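Local coordinates for 16L protein (Yaba-like disease virus, PDB 6TQP), which probably inhibits apoptosis of the infected host cell as a viral Bcl-2 homologue, sequestering death-promoting proteins through their helical segments, at residues 46-50 against 144-149; 16-21 against 127-133; 20-24 against 103-107; 96-100 against 139-144. All coordinates share one frame; numbering follows the deposited sequence.

Contact 1. Residues 46-50 against 144-149; sequences LIKED and INIKNK
Leu46 spans segment 144-149: its CD1 approaches OD1 of Asn145 at 3.5 Å, while CD2, the other branch, meets the far end of Lys149, with NZ at 3.6 Å. Next to Asn145 in sequence, Ile144 sends CD1 against the flank of Ile47, 3.8 Å from CG1. Its CG1 sits between the backbone N and the carbonyl carbon (chi1 61°), a placement that swings CD1 toward helix 38-68 and turns CG2 to the Asp50 carboxylate. The two oxygens of that buried carboxylate divide their roles. OD1 forms a salt bridge with Lys147 NZ at 2.6 Å, and OD2 rests on Ile144 CG2 at 3.7 Å. Lys147 reaches the acid from the opposite direction, its chain curled by bends at chi2 and chi4, and the ammonium would be expected to favour the ionised form of Asp50. Leu100 of helix 96-113 packs on Asp50, so the ion pair adjoins the apolar core. The axes cross at 68°, and this steep packing of the last helix on helix 38-68 belongs to the all-helical Bcl-2 fold.

Contact 2. Residues 16-21 against 127-133; sequences IKNVIV and EDIALKI
Ile16 makes a loose contact with Ile133 through CG2; its side chain packs also on Leu43 of helix 38-68 and on helix 137-148. Lys17 follows, one turn before Val21, and comes close to helix 120-134: its CA lies 5.1 Å from the CA of Ala130, which is possible because Ala130 is small. The lysine CG stands anti to the backbone N (chi1 -174°), a course that lays the aliphatic chain beside Leu131, pointing the same way, with CD 3.5 Å from Leu131 CD2. A bend at chi3 then carries the ammonium toward Glu127, where NZ and OE1 form a long salt bridge of 3.9 Å. Ile20 points into the interface. Its CG2 lies against Ala130 CB at 3.8 Å, and its extended CG1 branch ends on Ile133, where CD1 and CG2 are only 3.4 Å apart, tighter than ordinary van der Waals contact. Val21 closes the row with CG2, which is 4.0 Å from Ala130 CB and also neighbours Glu127 OE2. The Ala130 methyl is therefore met by Lys17, Ile20 and Val21, and the segment axes approach to 8.5 Å. Polar and charged groups keep to one border, next to Leu131, while Ile20 and Ile133 continue inward to Ile103 on helix 96-113. Such tight, oblique, roughly antiparallel packing (140°) of the first helix on helix 120-134 is consistent with the Bcl-2 fold, in which amphipathic helices surround a hydrophobic central helix.

Contact 3. Residues 20-24 against 103-107; sequences IVFYI and ISLIS
Ile103 and Ile24, which have the most surface buried by the contact, also touch each other: Ile24 CD1 lies 3.7 Å from Ile103 O. Ile103 uses both branches. Its CD1 crosses the CG1 arm of Ile20 at about a right angle, 3.9 Å away, and its CG2 comes up to the edge of the Tyr23 ring, near the ring plane, at 3.6 Å from CD2. Ile24 points its CB to the side of the interface, but successive bends (chi1 -64°, chi2 -60°) fold the end of the chain back across it. The resulting hook sets CD1 3.6 Å from Ile106 CG2 and 3.4 Å from Ser107 OG. That hydroxyl is spoken for within its own helix: Ser107 OG donates to Ile103 O at 3.2 Å, tilted from the carbonyl plane. Ser107 N reaches the same oxygen from the other face, and the carbonyl thus takes two donors. With its proton turned back to the backbone, the serine can face apolar neighbours in the core; Tyr23 CE2 lies 3.7 Å from OG. The segment axes are inclined at 37°, 10.4 Å apart at closest, a spacing filled by branched side chains. Helix 120-134 closes one border, with Ile126 touching Ile24 and Ile129 touching Ile106; helix 38-68 closes another, where Lys48 and Cys51 pack on Tyr23. The contact is fully buried near the middle of this helical bundle.

Contact 4. Residues 96-100 against 139-144; sequences PSVKL and DLINFI
The ligand-binding groove of the Bcl-2 fold has part of its wall here, where Pro96 and Phe143 bring the start of helix 96-113 against helix 137-148. The proline CB presses on Phe143 CB at 3.6 Å, and CG of the same pyrrolidine ring lies 3.7 Å from the carbonyl O of Asp139, so the ring straddles one turn of the last helix. Phe143 has its CG anti to the backbone N (chi1 179°), which carries the ring across the first turn of helix 96-113, beside Pro96 and Ser97. There Leu100 CD1 meets the ring edge in plane, 3.7 Å from CE2, whereas the backbone N of Ser97 lies over one face and the Ser97 CB approaches CZ more distantly. Leu100 CD1 also touches Ile144 CG2 at 4.0 Å, wedged between two successive residues of the facing helix. On the other flank Leu140 CD1 packs against Pro96, 4.0 Å from CB, and near Leu100 CD2. Lys99 adds only the side of its chain to this apolar patch; its NZ is hydrogen-bonded to Ile133 O at the end of helix 120-134. The axes cross almost perpendicularly, at 84°, and the interaction is concentrated where the helices cross. An aromatic side chain of the bound peptide stacks on Phe143, and the peptide also packs on Ser97 and Val98. Beneath this surface, Tyr39 of helix 38-68 touches Ile141, and helix 12-27 meets Leu140 through Ile16.

In the fold
Five of the six helices take part. Contacts 2 and 3 both start from helix 12-27, with centres about 8 Å apart, and lead to helices 120-134 and 96-113, which follow each other in the chain. Contacts 1 and 4, about 9 Å apart, share helix 137-148 and Ile144, contact 4 being nested in the loop closed by contact 1. Contacts 2 and 4 instead cross along the chain, their segments alternating. The two groups meet directly: Ile133 packs on Leu140, and Ile47 on Val19. Contact 3 lies near the centre of the chain. Contacts 3 and 4 tie the first and last helices to helix 96-113, joining the core to the peptide-binding surface.

Contact 1. Residues 46-50 against 144-149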
loop_
_atom_site.group_PDB
_atom_site.type_symbol
_atom_site.label_atom_id
_atom_site.label_comp_id
_atom_site.label_asym_id
_atom_site.label_seq_id
_atom_site.Cartn_x
_atom_site.Cartn_y
_atom_site.Cartn_z
ATOM N N LEU A 46 9.843 -9.609 1.114
ATOM C CA LEU A 46 10.215 -8.559 2.057
ATOM C C LEU A 46 9.010 -7.695 2.415
ATOM O O LEU A 46 8.761 -7.399 3.592
ATOM C CB LEU A 46 11.329 -7.706 1.468
ATOM C CG LEU A 46 12.654 -8.446 1.241
ATOM C CD1 LEU A 46 13.628 -7.556 0.486
ATOM C CD2 LEU A 46 13.269 -8.913 2.560
ATOM N N ILE A 47 8.252 -7.284 1.407
ATOM C CA ILE A 47 7.117 -6.395 1.629
ATOM C C ILE A 47 6.027 -7.105 2.415
ATOM O O ILE A 47 5.363 -6.510 3.274
ATOM C CB ILE A 47 6.593 -5.896 0.276
ATOM C CG1 ILE A 47 7.538 -4.830 -0.283
ATOM C CG2 ILE A 47 5.156 -5.382 0.393
ATOM C CD1 ILE A 47 7.309 -4.528 -1.732
ATOM N N LYS A 48 5.801 -8.381 2.109
ATOM C CA LYS A 48 4.760 -9.133 2.793
ATOM C C LYS A 48 4.993 -9.154 4.297
ATOM O O LYS A 48 4.051 -8.997 5.082
ATOM C CB LYS A 48 4.712 -10.558 2.235
ATOM C CG LYS A 48 3.610 -11.437 2.799
ATOM C CD LYS A 48 3.605 -12.807 2.111
ATOM C CE LYS A 48 2.454 -13.679 2.608
ATOM N NZ LYS A 48 2.530 -15.076 2.098
ATOM N N GLU A 49 6.240 -9.365 4.721
ATOM C CA GLU A 49 6.532 -9.402 6.151
ATOM C C GLU A 49 6.281 -8.047 6.797
ATOM O O GLU A 49 5.671 -7.961 7.869
ATOM C CB GLU A 49 7.977 -9.833 6.386
ATOM C CG GLU A 49 8.268 -11.269 6.026
ATOM C CD GLU A 49 9.716 -11.628 6.266
ATOM O OE1 GLU A 49 10.535 -10.696 6.433
ATOM O OE2 GLU A 49 10.033 -12.836 6.294
ATOM N N ASP A 50 6.786 -6.977 6.182
ATOM C CA ASP A 50 6.582 -5.644 6.740
ATOM C C ASP A 50 5.100 -5.298 6.820
ATOM O O ASP A 50 4.622 -4.798 7.844
ATOM C CB ASP A 50 7.325 -4.599 5.908
ATOM C CG ASP A 50 8.832 -4.748 5.988
ATOM O OD1 ASP A 50 9.325 -5.390 6.939
ATOM O OD2 ASP A 50 9.525 -4.207 5.100
ATOM N N ILE A 144 13.628 -1.566 2.292
ATOM C CA ILE A 144 13.203 -2.900 2.701
ATOM C C ILE A 144 14.355 -3.897 2.626
ATOM O O ILE A 144 14.380 -4.871 3.386
ATOM C CB ILE A 144 11.996 -3.365 1.871
ATOM C CG1 ILE A 144 12.346 -3.429 0.390
ATOM C CG2 ILE A 144 10.811 -2.442 2.117
ATOM C CD1 ILE A 144 11.204 -3.930 -0.472
ATOM N N ASN A 145 15.311 -3.694 1.717
ATOM C CA ASN A 145 16.539 -4.483 1.753
ATOM C C ASN A 145 17.261 -4.275 3.076
ATOM O O ASN A 145 17.529 -5.227 3.814
ATOM C CB ASN A 145 17.462 -4.103 0.590
ATOM C CG ASN A 145 17.030 -4.711 -0.736
ATOM O OD1 ASN A 145 16.249 -5.658 -0.779
ATOM N ND2 ASN A 145 17.558 -4.168 -1.827
ATOM N N ILE A 146 17.580 -3.018 3.393
ATOM C CA ILE A 146 18.361 -2.714 4.586
ATOM C C ILE A 146 17.545 -2.891 5.862
ATOM O O ILE A 146 18.125 -2.998 6.950
ATOM C CB ILE A 146 18.927 -1.284 4.485
ATOM C CG1 ILE A 146 19.873 -1.170 3.287
ATOM C CG2 ILE A 146 19.677 -0.898 5.757
ATOM C CD1 ILE A 146 20.031 0.245 2.753
ATOM N N LYS A 147 16.211 -2.924 5.762
ATOM C CA LYS A 147 15.386 -3.184 6.939
ATOM C C LYS A 147 15.917 -4.378 7.720
ATOM O O LYS A 147 15.917 -4.377 8.956
ATOM C CB LYS A 147 13.930 -3.392 6.511
ATOM C CG LYS A 147 13.085 -4.292 7.407
ATOM C CD LYS A 147 12.954 -3.784 8.845
ATOM C CE LYS A 147 12.103 -4.736 9.670
ATOM N NZ LYS A 147 10.772 -4.980 9.043
ATOM N N ASN A 148 16.398 -5.401 7.012
ATOM C CA ASN A 148 17.106 -6.501 7.643
ATOM C C ASN A 148 18.568 -6.607 7.229
ATOM O O ASN A 148 19.356 -7.209 7.965
ATOM C CB ASN A 148 16.399 -7.827 7.334
ATOM C CG ASN A 148 16.335 -8.738 8.537
ATOM O OD1 ASN A 148 15.571 -8.497 9.472
ATOM N ND2 ASN A 148 17.144 -9.790 8.527
ATOM N N LYS A 149 18.951 -6.027 6.091
ATOM C CA LYS A 149 20.316 -6.151 5.578
ATOM C C LYS A 149 21.164 -4.956 5.997
ATOM O O LYS A 149 22.374 -4.939 5.776
ATOM C CB LYS A 149 20.324 -6.272 4.045
ATOM C CG LYS A 149 19.818 -7.609 3.482
ATOM C CD LYS A 149 18.527 -8.087 4.147
ATOM C CE LYS A 149 17.750 -9.054 3.282
ATOM N NZ LYS A 149 16.551 -9.556 4.018
#

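Contact 2. Residues 16-21 against 127-133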
loop_
_atom_site.group_PDB
_atom_site.type_symbol
_atom_site.label_atom_id
_atom_site.label_comp_id
_atom_site.label_asym_id
_atom_site.label_seq_id
_atom_site.Cartn_x
_atom_site.Cartn_y
_atom_site.Cartn_z
ATOM N N ILE A 16 8.233 -2.997 -8.566
ATOM C CA ILE A 16 7.425 -2.661 -7.400
ATOM C C ILE A 16 5.943 -2.636 -7.757
ATOM O O ILE A 16 5.102 -3.141 -7.004
ATOM C CB ILE A 16 7.900 -1.321 -6.796
ATOM C CG1 ILE A 16 9.244 -1.497 -6.091
ATOM C CG2 ILE A 16 6.897 -0.767 -5.803
ATOM C CD1 ILE A 16 9.235 -2.485 -4.944
ATOM N N LYS A 17 5.590 -2.034 -8.894
ATOM C CA LYS A 17 4.185 -2.002 -9.292
ATOM C C LYS A 17 3.622 -3.416 -9.397
ATOM O O LYS A 17 2.526 -3.702 -8.905
ATOM C CB LYS A 17 4.018 -1.272 -10.622
ATOM C CG LYS A 17 2.551 -1.062 -11.033
ATOM C CD LYS A 17 2.380 -0.793 -12.519
ATOM C CE LYS A 17 2.572 -2.052 -13.347
ATOM N NZ LYS A 17 1.624 -2.100 -14.486
ATOM N N ASN A 18 4.362 -4.309 -10.047
ATOM C CA ASN A 18 3.898 -5.686 -10.193
ATOM C C ASN A 18 3.754 -6.354 -8.840
ATOM O O ASN A 18 2.791 -7.096 -8.602
ATOM C CB ASN A 18 4.863 -6.471 -11.077
ATOM C CG ASN A 18 4.714 -6.123 -12.526
ATOM O OD1 ASN A 18 3.688 -5.577 -12.933
ATOM N ND2 ASN A 18 5.722 -6.446 -13.330
ATOM N N VAL A 19 4.692 -6.088 -7.930
ATOM C CA VAL A 19 4.661 -6.731 -6.618
ATOM C C VAL A 19 3.433 -6.277 -5.836
ATOM O O VAL A 19 2.765 -7.080 -5.172
ATOM C CB VAL A 19 5.971 -6.442 -5.853
ATOM C CG1 VAL A 19 5.828 -6.808 -4.379
ATOM C CG2 VAL A 19 7.134 -7.215 -6.476
ATOM N N ILE A 20 3.104 -4.987 -5.913
ATOM C CA ILE A 20 1.990 -4.462 -5.127
ATOM C C ILE A 20 0.667 -5.049 -5.615
ATOM O O ILE A 20 -0.169 -5.486 -4.812
ATOM C CB ILE A 20 1.991 -2.928 -5.174
ATOM C CG1 ILE A 20 3.231 -2.400 -4.436
ATOM C CG2 ILE A 20 0.709 -2.364 -4.535
ATOM C CD1 ILE A 20 3.470 -0.918 -4.618
ATOM N N VAL A 21 0.459 -5.062 -6.930
ATOM C CA VAL A 21 -0.780 -5.616 -7.474
ATOM C C VAL A 21 -0.904 -7.081 -7.095
ATOM O O VAL A 21 -1.970 -7.542 -6.671
ATOM C CB VAL A 21 -0.833 -5.413 -8.998
ATOM C CG1 VAL A 21 -2.058 -6.124 -9.608
ATOM C CG2 VAL A 21 -0.859 -3.930 -9.310
ATOM N N GLU A 127 -4.320 -0.287 -9.237
ATOM C CA GLU A 127 -3.315 0.037 -10.247
ATOM C C GLU A 127 -2.733 1.427 -10.017
ATOM O O GLU A 127 -1.511 1.608 -9.989
ATOM C CB GLU A 127 -3.939 -0.046 -11.641
ATOM C CG GLU A 127 -4.099 -1.451 -12.172
ATOM C CD GLU A 127 -2.798 -2.008 -12.702
ATOM O OE1 GLU A 127 -1.866 -1.207 -12.947
ATOM O OE2 GLU A 127 -2.710 -3.242 -12.874
ATOM N N ASP A 128 -3.605 2.426 -9.873
ATOM C CA ASP A 128 -3.150 3.807 -9.765
ATOM C C ASP A 128 -2.261 4.014 -8.545
ATOM O O ASP A 128 -1.205 4.647 -8.641
ATOM C CB ASP A 128 -4.353 4.740 -9.703
ATOM C CG ASP A 128 -5.098 4.823 -11.016
ATOM O OD1 ASP A 128 -4.485 4.554 -12.067
ATOM O OD2 ASP A 128 -6.305 5.168 -10.995
ATOM N N ILE A 129 -2.669 3.497 -7.386
ATOM C CA ILE A 129 -1.862 3.677 -6.182
ATOM C C ILE A 129 -0.573 2.861 -6.266
ATOM O O ILE A 129 0.480 3.292 -5.777
ATOM C CB ILE A 129 -2.681 3.326 -4.930
ATOM C CG1 ILE A 129 -3.874 4.278 -4.806
ATOM C CG2 ILE A 129 -1.803 3.425 -3.678
ATOM C CD1 ILE A 129 -4.796 3.948 -3.660
ATOM N N ALA A 130 -0.625 1.674 -6.881
ATOM C CA ALA A 130 0.610 0.929 -7.117
ATOM C C ALA A 130 1.570 1.741 -7.976
ATOM O O ALA A 130 2.782 1.745 -7.736
ATOM C CB ALA A 130 0.304 -0.417 -7.784
ATOM N N LEU A 131 1.039 2.441 -8.984
ATOM C CA LEU A 131 1.882 3.259 -9.848
ATOM C C LEU A 131 2.571 4.351 -9.047
ATOM O O LEU A 131 3.787 4.554 -9.159
ATOM C CB LEU A 131 1.051 3.881 -10.968
ATOM C CG LEU A 131 0.764 3.018 -12.187
ATOM C CD1 LEU A 131 -0.211 3.733 -13.096
ATOM C CD2 LEU A 131 2.048 2.691 -12.929
ATOM N N LYS A 132 1.807 5.064 -8.225
ATOM C CA LYS A 132 2.382 6.151 -7.445
ATOM C C LYS A 132 3.365 5.637 -6.406
ATOM O O LYS A 132 4.389 6.276 -6.146
ATOM C CB LYS A 132 1.281 6.952 -6.762
ATOM C CG LYS A 132 0.480 7.841 -7.683
ATOM C CD LYS A 132 1.313 8.915 -8.370
ATOM C CE LYS A 132 1.851 9.915 -7.364
ATOM N NZ LYS A 132 2.551 11.040 -8.041
ATOM N N ILE A 133 3.077 4.491 -5.791
ATOM C CA ILE A 133 4.028 3.944 -4.831
ATOM C C ILE A 133 5.323 3.563 -5.532
ATOM O O ILE A 133 6.416 3.688 -4.956
ATOM C CB ILE A 133 3.409 2.748 -4.081
ATOM C CG1 ILE A 133 2.281 3.242 -3.173
ATOM C CG2 ILE A 133 4.466 2.014 -3.288
ATOM C CD1 ILE A 133 1.487 2.111 -2.512
#

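Contact 3. Residues 20-24 against 103-107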
loop_
_atom_site.group_PDB
_atom_site.type_symbol
_atom_site.label_atom_id
_atom_site.label_comp_id
_atom_site.label_asym_id
_atom_site.label_seq_id
_atom_site.Cartn_x
_atom_site.Cartn_y
_atom_site.Cartn_z
ATOM N N ILE A 20 3.104 -4.987 -5.913
ATOM C CA ILE A 20 1.990 -4.462 -5.127
ATOM C C ILE A 20 0.667 -5.049 -5.615
ATOM O O ILE A 20 -0.169 -5.486 -4.812
ATOM C CB ILE A 20 1.991 -2.928 -5.174
ATOM C CG1 ILE A 20 3.231 -2.400 -4.436
ATOM C CG2 ILE A 20 0.709 -2.364 -4.535
ATOM C CD1 ILE A 20 3.470 -0.918 -4.618
ATOM N N VAL A 21 0.459 -5.062 -6.930
ATOM C CA VAL A 21 -0.780 -5.616 -7.474
ATOM C C VAL A 21 -0.904 -7.081 -7.095
ATOM O O VAL A 21 -1.970 -7.542 -6.671
ATOM C CB VAL A 21 -0.833 -5.413 -8.998
ATOM C CG1 VAL A 21 -2.058 -6.124 -9.608
ATOM C CG2 VAL A 21 -0.859 -3.930 -9.310
ATOM N N PHE A 22 0.189 -7.833 -7.234
ATOM C CA PHE A 22 0.180 -9.241 -6.863
ATOM C C PHE A 22 -0.156 -9.413 -5.389
ATOM O O PHE A 22 -0.991 -10.248 -5.017
ATOM C CB PHE A 22 1.539 -9.854 -7.183
ATOM C CG PHE A 22 1.612 -11.333 -6.931
ATOM C CD1 PHE A 22 1.884 -11.818 -5.663
ATOM C CD2 PHE A 22 1.423 -12.235 -7.966
ATOM C CE1 PHE A 22 1.959 -13.181 -5.425
ATOM C CE2 PHE A 22 1.492 -13.601 -7.737
ATOM C CZ PHE A 22 1.757 -14.077 -6.467
ATOM N N TYR A 23 0.478 -8.611 -4.530
ATOM C CA TYR A 23 0.270 -8.734 -3.089
ATOM C C TYR A 23 -1.175 -8.431 -2.715
ATOM O O TYR A 23 -1.825 -9.203 -1.993
ATOM C CB TYR A 23 1.223 -7.790 -2.349
ATOM C CG TYR A 23 1.066 -7.862 -0.847
ATOM C CD1 TYR A 23 1.275 -9.058 -0.163
ATOM C CD2 TYR A 23 0.684 -6.753 -0.116
ATOM C CE1 TYR A 23 1.123 -9.132 1.211
ATOM C CE2 TYR A 23 0.533 -6.817 1.256
ATOM C CZ TYR A 23 0.762 -8.000 1.916
ATOM O OH TYR A 23 0.597 -8.041 3.283
ATOM N N ILE A 24 -1.695 -7.299 -3.189
ATOM C CA ILE A 24 -3.076 -6.931 -2.895
ATOM C C ILE A 24 -4.034 -8.020 -3.366
ATOM O O ILE A 24 -4.968 -8.395 -2.646
ATOM C CB ILE A 24 -3.399 -5.562 -3.525
ATOM C CG1 ILE A 24 -2.533 -4.463 -2.889
ATOM C CG2 ILE A 24 -4.885 -5.224 -3.374
ATOM C CD1 ILE A 24 -2.695 -4.287 -1.385
ATOM N N ILE A 103 0.331 0.324 1.552
ATOM C CA ILE A 103 0.040 -1.011 1.023
ATOM C C ILE A 103 -0.813 -1.783 2.017
ATOM O O ILE A 103 -1.787 -2.443 1.643
ATOM C CB ILE A 103 1.338 -1.765 0.685
ATOM C CG1 ILE A 103 2.077 -1.028 -0.431
ATOM C CG2 ILE A 103 1.036 -3.226 0.279
ATOM C CD1 ILE A 103 3.492 -1.533 -0.672
ATOM N N SER A 104 -0.480 -1.687 3.304
ATOM C CA SER A 104 -1.305 -2.339 4.315
ATOM C C SER A 104 -2.713 -1.760 4.331
ATOM O O SER A 104 -3.692 -2.488 4.530
ATOM C CB SER A 104 -0.667 -2.206 5.696
ATOM O OG SER A 104 0.606 -2.817 5.732
ATOM N N LEU A 105 -2.835 -0.444 4.161
ATOM C CA LEU A 105 -4.150 0.185 4.137
ATOM C C LEU A 105 -4.999 -0.368 2.996
ATOM O O LEU A 105 -6.174 -0.713 3.184
ATOM C CB LEU A 105 -3.987 1.705 4.007
ATOM C CG LEU A 105 -5.295 2.477 3.839
ATOM C CD1 LEU A 105 -6.173 2.362 5.075
ATOM C CD2 LEU A 105 -4.976 3.913 3.507
ATOM N N ILE A 106 -4.418 -0.467 1.798
ATOM C CA ILE A 106 -5.148 -1.020 0.651
ATOM C C ILE A 106 -5.582 -2.444 0.943
ATOM O O ILE A 106 -6.709 -2.842 0.619
ATOM C CB ILE A 106 -4.280 -0.959 -0.623
ATOM C CG1 ILE A 106 -3.885 0.477 -0.954
ATOM C CG2 ILE A 106 -5.011 -1.548 -1.844
ATOM C CD1 ILE A 106 -2.705 0.541 -1.842
ATOM N N SER A 107 -4.706 -3.235 1.568
ATOM C CA SER A 107 -5.088 -4.608 1.915
ATOM C C SER A 107 -6.345 -4.621 2.767
ATOM O O SER A 107 -7.273 -5.406 2.523
ATOM C CB SER A 107 -3.948 -5.308 2.655
ATOM O OG SER A 107 -2.835 -5.460 1.803
#

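Contact 4. Residues 96-100 against 139-144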
loop_
_atom_site.group_PDB
_atom_site.type_symbol
_atom_site.label_atom_id
_atom_site.label_comp_id
_atom_site.label_asym_id
_atom_site.label_seq_id
_atom_site.Cartn_x
_atom_site.Cartn_y
_atom_site.Cartn_z
ATOM N N PRO A 96 9.498 5.948 2.200
ATOM C CA PRO A 96 9.282 4.500 1.998
ATOM C C PRO A 96 8.398 3.869 3.055
ATOM O O PRO A 96 7.530 3.049 2.727
ATOM C CB PRO A 96 10.705 3.932 2.033
ATOM C CG PRO A 96 11.558 5.027 1.563
ATOM C CD PRO A 96 10.928 6.300 2.095
ATOM N N SER A 97 8.598 4.222 4.328
ATOM C CA SER A 97 7.780 3.657 5.395
ATOM C C SER A 97 6.309 4.011 5.213
ATOM O O SER A 97 5.424 3.199 5.509
ATOM C CB SER A 97 8.293 4.148 6.751
ATOM O OG SER A 97 8.510 5.556 6.713
ATOM N N VAL A 98 6.021 5.228 4.749
ATOM C CA VAL A 98 4.638 5.591 4.458
ATOM C C VAL A 98 4.075 4.696 3.361
ATOM O O VAL A 98 2.920 4.260 3.423
ATOM C CB VAL A 98 4.536 7.079 4.075
ATOM C CG1 VAL A 98 3.128 7.419 3.617
ATOM C CG2 VAL A 98 4.927 7.943 5.253
ATOM N N LYS A 99 4.869 4.435 2.325
ATOM C CA LYS A 99 4.390 3.594 1.235
ATOM C C LYS A 99 4.024 2.212 1.742
ATOM O O LYS A 99 3.005 1.645 1.336
ATOM C CB LYS A 99 5.447 3.508 0.140
ATOM C CG LYS A 99 5.594 4.803 -0.645
ATOM C CD LYS A 99 6.730 4.750 -1.652
ATOM C CE LYS A 99 6.793 6.034 -2.503
ATOM N NZ LYS A 99 7.786 5.935 -3.630
ATOM N N LEU A 100 4.828 1.660 2.648
ATOM C CA LEU A 100 4.498 0.356 3.211
ATOM C C LEU A 100 3.185 0.418 3.972
ATOM O O LEU A 100 2.320 -0.447 3.805
ATOM C CB LEU A 100 5.626 -0.121 4.116
ATOM C CG LEU A 100 6.921 -0.478 3.382
ATOM C CD1 LEU A 100 7.975 -0.821 4.377
ATOM C CD2 LEU A 100 6.711 -1.661 2.419
ATOM N N ASP A 139 14.454 4.142 -3.619
ATOM C CA ASP A 139 14.433 4.455 -2.194
ATOM C C ASP A 139 13.627 3.427 -1.415
ATOM O O ASP A 139 14.008 3.044 -0.304
ATOM C CB ASP A 139 13.863 5.854 -1.971
ATOM C CG ASP A 139 14.694 6.926 -2.635
ATOM O OD1 ASP A 139 15.921 6.726 -2.758
ATOM O OD2 ASP A 139 14.120 7.960 -3.043
ATOM N N LEU A 140 12.508 2.967 -1.974
ATOM C CA LEU A 140 11.719 1.959 -1.276
ATOM C C LEU A 140 12.474 0.635 -1.210
ATOM O O LEU A 140 12.487 -0.032 -0.171
ATOM C CB LEU A 140 10.366 1.782 -1.964
ATOM C CG LEU A 140 9.465 0.648 -1.471
ATOM C CD1 LEU A 140 9.167 0.791 0.013
ATOM C CD2 LEU A 140 8.186 0.672 -2.272
ATOM N N ILE A 141 13.116 0.246 -2.309
ATOM C CA ILE A 141 13.858 -1.008 -2.321
ATOM C C ILE A 141 14.990 -0.960 -1.299
ATOM O O ILE A 141 15.188 -1.902 -0.523
ATOM C CB ILE A 141 14.360 -1.299 -3.747
ATOM C CG1 ILE A 141 13.163 -1.621 -4.663
ATOM C CG2 ILE A 141 15.379 -2.461 -3.750
ATOM C CD1 ILE A 141 13.508 -1.771 -6.134
ATOM N N ASN A 142 15.730 0.150 -1.255
ATOM C CA ASN A 142 16.805 0.279 -0.274
ATOM C C ASN A 142 16.287 0.180 1.150
ATOM O O ASN A 142 16.975 -0.350 2.029
ATOM C CB ASN A 142 17.543 1.606 -0.464
ATOM C CG ASN A 142 18.387 1.623 -1.714
ATOM O OD1 ASN A 142 18.672 0.574 -2.296
ATOM N ND2 ASN A 142 18.801 2.812 -2.133
ATOM N N PHE A 143 15.082 0.680 1.406
ATOM C CA PHE A 143 14.558 0.647 2.765
ATOM C C PHE A 143 14.221 -0.776 3.188
ATOM O O PHE A 143 14.492 -1.167 4.324
ATOM C CB PHE A 143 13.331 1.547 2.876
ATOM C CG PHE A 143 12.716 1.566 4.236
ATOM C CD1 PHE A 143 13.298 2.283 5.264
ATOM C CD2 PHE A 143 11.556 0.869 4.491
ATOM C CE1 PHE A 143 12.727 2.306 6.513
ATOM C CE2 PHE A 143 10.983 0.886 5.739
ATOM C CZ PHE A 143 11.566 1.599 6.751
ATOM N N ILE A 144 13.628 -1.566 2.292
ATOM C CA ILE A 144 13.203 -2.900 2.701
ATOM C C ILE A 144 14.355 -3.897 2.626
ATOM O O ILE A 144 14.380 -4.871 3.386
ATOM C CB ILE A 144 11.996 -3.365 1.871
ATOM C CG1 ILE A 144 12.346 -3.429 0.390
ATOM C CG2 ILE A 144 10.811 -2.442 2.117
ATOM C CD1 ILE A 144 11.204 -3.930 -0.472
#